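Local coordinates for protein aminotransferase (Psychrobacter arcticus 273-4, PDB 3IF2) that probably works as a pyridoxal-5'-phosphate-dependent amino-acid aminotransferase, possibly of the valine-pyruvate type, at residues N35-G40 and E423-D428; E384-K389 and K431-V436. All coordinates share one frame; numbering follows the deposited sequence.

Interactions 1 and 2 both use the C-terminal helix 423-441, on successive stretches, and their centres lie about 12 Å apart. Interaction 1 sets the short N-terminal strand 35-36 and the turn after it against the first turns of that helix; interaction 2 sets helix 379-388 against a later part of it. Each is partly buried, with leucine and isoleucine inside and the polar and charged residues more exposed. Interaction 1 is mixed, with a threonine methyl, a leucine pair, a bridging water and an amide beside an aspartate. Interaction 2 is almost wholly aliphatic, and its salt bridges stay within each helix. Interaction 1 is also nearer the centre of the chain.

Interaction 1 of 2, residues N35-G40 and E423-D428; sequences NMLGGG and EQTLID
The backbone N of M36 donates to a water 2.8 Å away, and the same water lies 3.4 Å from T425 OG1, a weak second link for a hydroxyl already hydrogen-bonded just beside its segment. Threonine suits this place because its two branches do different work: with CG2 anti to the backbone N and OG1 beside it (chi1 -57°), the hydroxyl serves the polar side while the methyl presses on the strand, CG2 lying 3.6 Å from M36 N. Deeper in, L37 CD2 touches the same methyl at 3.8 Å and L426 CD2 at 3.9 Å, two branched leucine ends meeting at an angle. N35 crosses D428 at about a right angle, its ND2 3.7 Å from D428 CB, with amide and carboxylate planes turned 52° apart. No hydrogen bond joins this pair; the N35 amide donates instead to T391 OG1. With an alanine in place of N35, the T391 hydroxyl would probably lose its amide donor and D428 CB part of its cover. Strand 35-36 pairs in parallel with strand 391-392, so the contact ties the N-terminal segment to the C-terminal small domain, as in fold type I aminotransferases.

Interaction 2 of 2, residues E384-K389 and K431-V436; sequences ERLKAK and KVIGEV
The side chain of L386 lies oblique to those of I433 and V436, and its two methyls share the contact unequally. CD2 lies among V432, I433 and V436: it is 4.1 Å from I433 CA, against the backbone itself, and also 4.1 Å from V436 CG2. CD1 is turned to I433 CG1, 4.2 Å away, and within the partner segment meets that residue alone. A leucine suits this place because its forked end can touch several neighbours at once, and with CG beside its own backbone N (chi1 -63°) that fork is carried to the partner helix. I393, from a loop, touches both L386 and I433.

The CB of V436 points toward the facing helix, and its CG2 methyl is shared: besides L386 it meets K389 CD at 3.9 Å. The aliphatic chain of K389 runs across V436 at a slant, bent at chi3 (89°) and again at chi4. CB of the same lysine lies 4.2 Å from V432 CG1, so its methylenes extend the apolar patch to the exposed edge of the contact. Salt bridges run within the helices, K387 with E384 and, through a weak hydrogen bond, K431 with E435; R385 pairs with D381.

The axes of the two helical segments come within 10.7 Å at an angle of 128°, wide spacing that bulky aliphatic side chains fill. Helix 379-388 follows strand 367-372 in the chain and helix 423-441 follows strand 414-418, antiparallel neighbours in one sheet; two helices so placed and packed together are consistent with the small domain of this fold.

Interaction 1 of 2, residues N35-G40 and E423-D428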
loop_
_atom_site.group_PDB
_atom_site.type_symbol
_atom_site.label_atom_id
_atom_site.label_comp_id
_atom_site.label_asym_id
_atom_site.label_seq_id
_atom_site.Cartn_x
_atom_site.Cartn_y
_atom_site.Cartn_z
ATOM N N ASN A 35 3.719 -21.011 -22.364
ATOM C CA ASN A 35 4.198 -21.888 -21.299
ATOM C C ASN A 35 4.770 -20.900 -20.290
ATOM O O ASN A 35 5.911 -20.476 -20.418
ATOM C CB ASN A 35 5.273 -22.874 -21.789
ATOM C CG ASN A 35 4.787 -23.795 -22.901
ATOM O OD1 ASN A 35 3.601 -24.108 -23.000
ATOM N ND2 ASN A 35 5.715 -24.254 -23.729
HETATM N N MSE A 36 3.963 -20.505 -19.310
HETATM C CA MSE A 36 4.338 -19.468 -18.333
HETATM C C MSE A 36 5.105 -20.044 -17.128
HETATM O O MSE A 36 4.503 -20.496 -16.157
HETATM C CB MSE A 36 3.075 -18.679 -17.908
HETATM C CG MSE A 36 3.256 -17.589 -16.810
HETATM SE SE MSE A 36 4.755 -16.370 -17.145
HETATM C CE MSE A 36 4.416 -15.157 -15.651
ATOM N N LEU A 37 6.438 -20.038 -17.221
ATOM C CA LEU A 37 7.353 -20.480 -16.139
ATOM C C LEU A 37 8.137 -19.323 -15.510
ATOM O O LEU A 37 9.038 -19.565 -14.716
ATOM C CB LEU A 37 8.341 -21.538 -16.681
ATOM C CG LEU A 37 7.733 -22.808 -17.266
ATOM C CD1 LEU A 37 8.838 -23.712 -17.820
ATOM C CD2 LEU A 37 6.883 -23.528 -16.200
ATOM N N GLY A 38 7.782 -18.080 -15.852
ATOM C CA GLY A 38 8.447 -16.853 -15.351
ATOM C C GLY A 38 7.835 -16.089 -14.179
ATOM O O GLY A 38 8.477 -15.170 -13.630
ATOM N N GLY A 39 6.606 -16.432 -13.798
ATOM C CA GLY A 39 5.918 -15.717 -12.705
ATOM C C GLY A 39 6.358 -16.117 -11.307
ATOM O O GLY A 39 7.137 -17.069 -11.140
ATOM N N GLY A 40 5.851 -15.366 -10.325
ATOM C CA GLY A 40 6.068 -15.583 -8.898
ATOM C C GLY A 40 4.776 -15.851 -8.129
ATOM O O GLY A 40 4.784 -15.848 -6.891
ATOM N N GLU A 423 1.471 -29.206 -14.187
ATOM C CA GLU A 423 2.319 -30.246 -14.721
ATOM C C GLU A 423 2.514 -30.140 -16.230
ATOM O O GLU A 423 3.646 -30.167 -16.695
ATOM C CB GLU A 423 1.751 -31.597 -14.295
ATOM C CG GLU A 423 2.596 -32.816 -14.648
ATOM C CD GLU A 423 2.196 -34.064 -13.870
ATOM O OE1 GLU A 423 1.646 -33.962 -12.732
ATOM O OE2 GLU A 423 2.469 -35.159 -14.405
ATOM N N GLN A 424 1.432 -29.927 -16.981
ATOM C CA GLN A 424 1.541 -29.841 -18.445
ATOM C C GLN A 424 2.391 -28.643 -18.916
ATOM O O GLN A 424 3.087 -28.760 -19.931
ATOM C CB GLN A 424 0.162 -29.880 -19.136
ATOM C CG GLN A 424 0.199 -30.154 -20.670
ATOM C CD GLN A 424 0.917 -31.481 -21.064
ATOM O OE1 GLN A 424 0.839 -32.486 -20.347
ATOM N NE2 GLN A 424 1.615 -31.467 -22.201
ATOM N N THR A 425 2.348 -27.522 -18.184
ATOM C CA THR A 425 3.170 -26.355 -18.505
ATOM C C THR A 425 4.663 -26.709 -18.314
ATOM O O THR A 425 5.470 -26.380 -19.163
ATOM C CB THR A 425 2.758 -25.082 -17.700
ATOM O OG1 THR A 425 1.377 -24.784 -17.932
ATOM C CG2 THR A 425 3.591 -23.872 -18.112
ATOM N N LEU A 426 4.999 -27.396 -17.218
ATOM C CA LEU A 426 6.382 -27.828 -16.944
ATOM C C LEU A 426 6.923 -28.829 -17.981
ATOM O O LEU A 426 8.100 -28.734 -18.347
ATOM C CB LEU A 426 6.537 -28.405 -15.523
ATOM C CG LEU A 426 6.558 -27.453 -14.310
ATOM C CD1 LEU A 426 6.233 -28.235 -13.022
ATOM C CD2 LEU A 426 7.893 -26.687 -14.178
ATOM N N ILE A 427 6.081 -29.760 -18.443
ATOM C CA ILE A 427 6.478 -30.752 -19.458
ATOM C C ILE A 427 6.793 -30.063 -20.815
ATOM O O ILE A 427 7.856 -30.294 -21.409
ATOM C CB ILE A 427 5.370 -31.868 -19.687
ATOM C CG1 ILE A 427 5.124 -32.713 -18.423
ATOM C CG2 ILE A 427 5.742 -32.811 -20.847
ATOM C CD1 ILE A 427 3.873 -33.614 -18.527
ATOM N N ASP A 428 5.842 -29.245 -21.274
ATOM C CA ASP A 428 5.953 -28.495 -22.533
ATOM C C ASP A 428 7.124 -27.501 -22.532
ATOM O O ASP A 428 7.901 -27.451 -23.486
ATOM C CB ASP A 428 4.650 -27.720 -22.828
ATOM C CG ASP A 428 3.443 -28.624 -23.084
ATOM O OD1 ASP A 428 3.571 -29.869 -23.158
ATOM O OD2 ASP A 428 2.342 -28.055 -23.218
HETATM O O HOH W 1 1.369 -21.494 -18.786
#

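Interaction 2 of 2, residues E384-K389 and K431-V436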
loop_
_atom_site.group_PDB
_atom_site.type_symbol
_atom_site.label_atom_id
_atom_site.label_comp_id
_atom_site.label_asym_id
_atom_site.label_seq_id
_atom_site.Cartn_x
_atom_site.Cartn_y
_atom_site.Cartn_z
ATOM N N GLU A 384 14.996 -14.333 -24.777
ATOM C CA GLU A 384 14.381 -13.781 -26.000
ATOM C C GLU A 384 13.997 -14.882 -26.980
ATOM O O GLU A 384 12.924 -14.830 -27.577
ATOM C CB GLU A 384 15.308 -12.765 -26.703
ATOM C CG GLU A 384 15.621 -11.483 -25.906
ATOM C CD GLU A 384 14.433 -10.532 -25.694
ATOM O OE1 GLU A 384 13.486 -10.543 -26.516
ATOM O OE2 GLU A 384 14.468 -9.750 -24.706
ATOM N N ARG A 385 14.876 -15.867 -27.142
ATOM C CA ARG A 385 14.628 -16.995 -28.060
ATOM C C ARG A 385 13.475 -17.874 -27.602
ATOM O O ARG A 385 12.641 -18.267 -28.422
ATOM C CB ARG A 385 15.882 -17.841 -28.245
ATOM C CG ARG A 385 16.949 -17.134 -29.059
ATOM C CD ARG A 385 18.286 -17.802 -28.864
ATOM N NE ARG A 385 19.363 -16.999 -29.444
ATOM C CZ ARG A 385 20.156 -17.329 -30.469
ATOM N NH1 ARG A 385 20.091 -18.521 -31.083
ATOM N NH2 ARG A 385 21.080 -16.447 -30.848
ATOM N N LEU A 386 13.446 -18.177 -26.303
ATOM C CA LEU A 386 12.349 -18.944 -25.688
ATOM C C LEU A 386 11.023 -18.164 -25.775
ATOM O O LEU A 386 9.989 -18.762 -26.099
ATOM C CB LEU A 386 12.673 -19.314 -24.233
ATOM C CG LEU A 386 13.873 -20.223 -23.969
ATOM C CD1 LEU A 386 14.212 -20.240 -22.489
ATOM C CD2 LEU A 386 13.618 -21.624 -24.490
ATOM N N LYS A 387 11.063 -16.846 -25.518
ATOM C CA LYS A 387 9.860 -15.970 -25.597
ATOM C C LYS A 387 9.214 -15.999 -26.988
ATOM O O LYS A 387 7.978 -16.041 -27.086
ATOM C CB LYS A 387 10.179 -14.522 -25.166
ATOM C CG LYS A 387 9.006 -13.504 -25.259
ATOM C CD LYS A 387 9.239 -12.216 -24.427
ATOM C CE LYS A 387 10.524 -11.466 -24.819
ATOM N NZ LYS A 387 10.545 -10.897 -26.202
ATOM N N ALA A 388 10.054 -15.982 -28.032
ATOM C CA ALA A 388 9.616 -16.083 -29.439
ATOM C C ALA A 388 9.047 -17.481 -29.789
ATOM O O ALA A 388 8.342 -17.598 -30.791
ATOM C CB ALA A 388 10.766 -15.689 -30.419
ATOM N N LYS A 389 9.378 -18.521 -28.993
ATOM C CA LYS A 389 8.832 -19.898 -29.131
ATOM C C LYS A 389 7.771 -20.231 -28.039
ATOM O O LYS A 389 7.519 -21.411 -27.727
ATOM C CB LYS A 389 9.970 -20.943 -29.153
ATOM C CG LYS A 389 11.017 -20.687 -30.250
ATOM C CD LYS A 389 12.108 -21.772 -30.341
ATOM C CE LYS A 389 11.715 -22.912 -31.289
ATOM N NZ LYS A 389 11.715 -22.525 -32.741
ATOM N N LYS A 431 10.549 -29.192 -22.365
ATOM C CA LYS A 431 10.796 -29.786 -23.701
ATOM C C LYS A 431 11.443 -28.744 -24.643
ATOM O O LYS A 431 12.457 -29.040 -25.268
ATOM C CB LYS A 431 9.499 -30.353 -24.329
ATOM C CG LYS A 431 9.659 -31.144 -25.656
ATOM C CD LYS A 431 8.277 -31.538 -26.215
ATOM C CE LYS A 431 8.342 -32.369 -27.491
ATOM N NZ LYS A 431 9.059 -31.663 -28.598
ATOM N N VAL A 432 10.869 -27.532 -24.683
ATOM C CA VAL A 432 11.365 -26.419 -25.522
ATOM C C VAL A 432 12.720 -25.919 -25.007
ATOM O O VAL A 432 13.627 -25.697 -25.808
ATOM C CB VAL A 432 10.342 -25.230 -25.623
ATOM C CG1 VAL A 432 10.881 -24.104 -26.520
ATOM C CG2 VAL A 432 9.000 -25.721 -26.161
ATOM N N ILE A 433 12.849 -25.748 -23.689
ATOM C CA ILE A 433 14.134 -25.383 -23.054
ATOM C C ILE A 433 15.221 -26.392 -23.428
ATOM O O ILE A 433 16.339 -25.999 -23.749
ATOM C CB ILE A 433 14.037 -25.290 -21.510
ATOM C CG1 ILE A 433 13.216 -24.057 -21.090
ATOM C CG2 ILE A 433 15.435 -25.200 -20.863
ATOM C CD1 ILE A 433 12.792 -24.048 -19.630
ATOM N N GLY A 434 14.880 -27.678 -23.428
ATOM C CA GLY A 434 15.821 -28.717 -23.793
ATOM C C GLY A 434 16.264 -28.646 -25.245
ATOM O O GLY A 434 17.462 -28.720 -25.533
ATOM N N GLU A 435 15.302 -28.492 -26.157
ATOM C CA GLU A 435 15.589 -28.437 -27.594
ATOM C C GLU A 435 16.474 -27.242 -27.930
ATOM O O GLU A 435 17.541 -27.422 -28.518
ATOM C CB GLU A 435 14.296 -28.442 -28.431
ATOM C CG GLU A 435 13.619 -29.835 -28.477
ATOM C CD GLU A 435 12.185 -29.824 -29.005
ATOM O OE1 GLU A 435 11.423 -28.880 -28.682
ATOM O OE2 GLU A 435 11.803 -30.789 -29.711
ATOM N N VAL A 436 16.065 -26.054 -27.482
ATOM C CA VAL A 436 16.818 -24.818 -27.753
ATOM C C VAL A 436 18.263 -24.875 -27.215
ATOM O O VAL A 436 19.206 -24.582 -27.972
ATOM C CB VAL A 436 16.062 -23.556 -27.250
ATOM C CG1 VAL A 436 16.926 -22.297 -27.369
ATOM C CG2 VAL A 436 14.751 -23.389 -28.026
#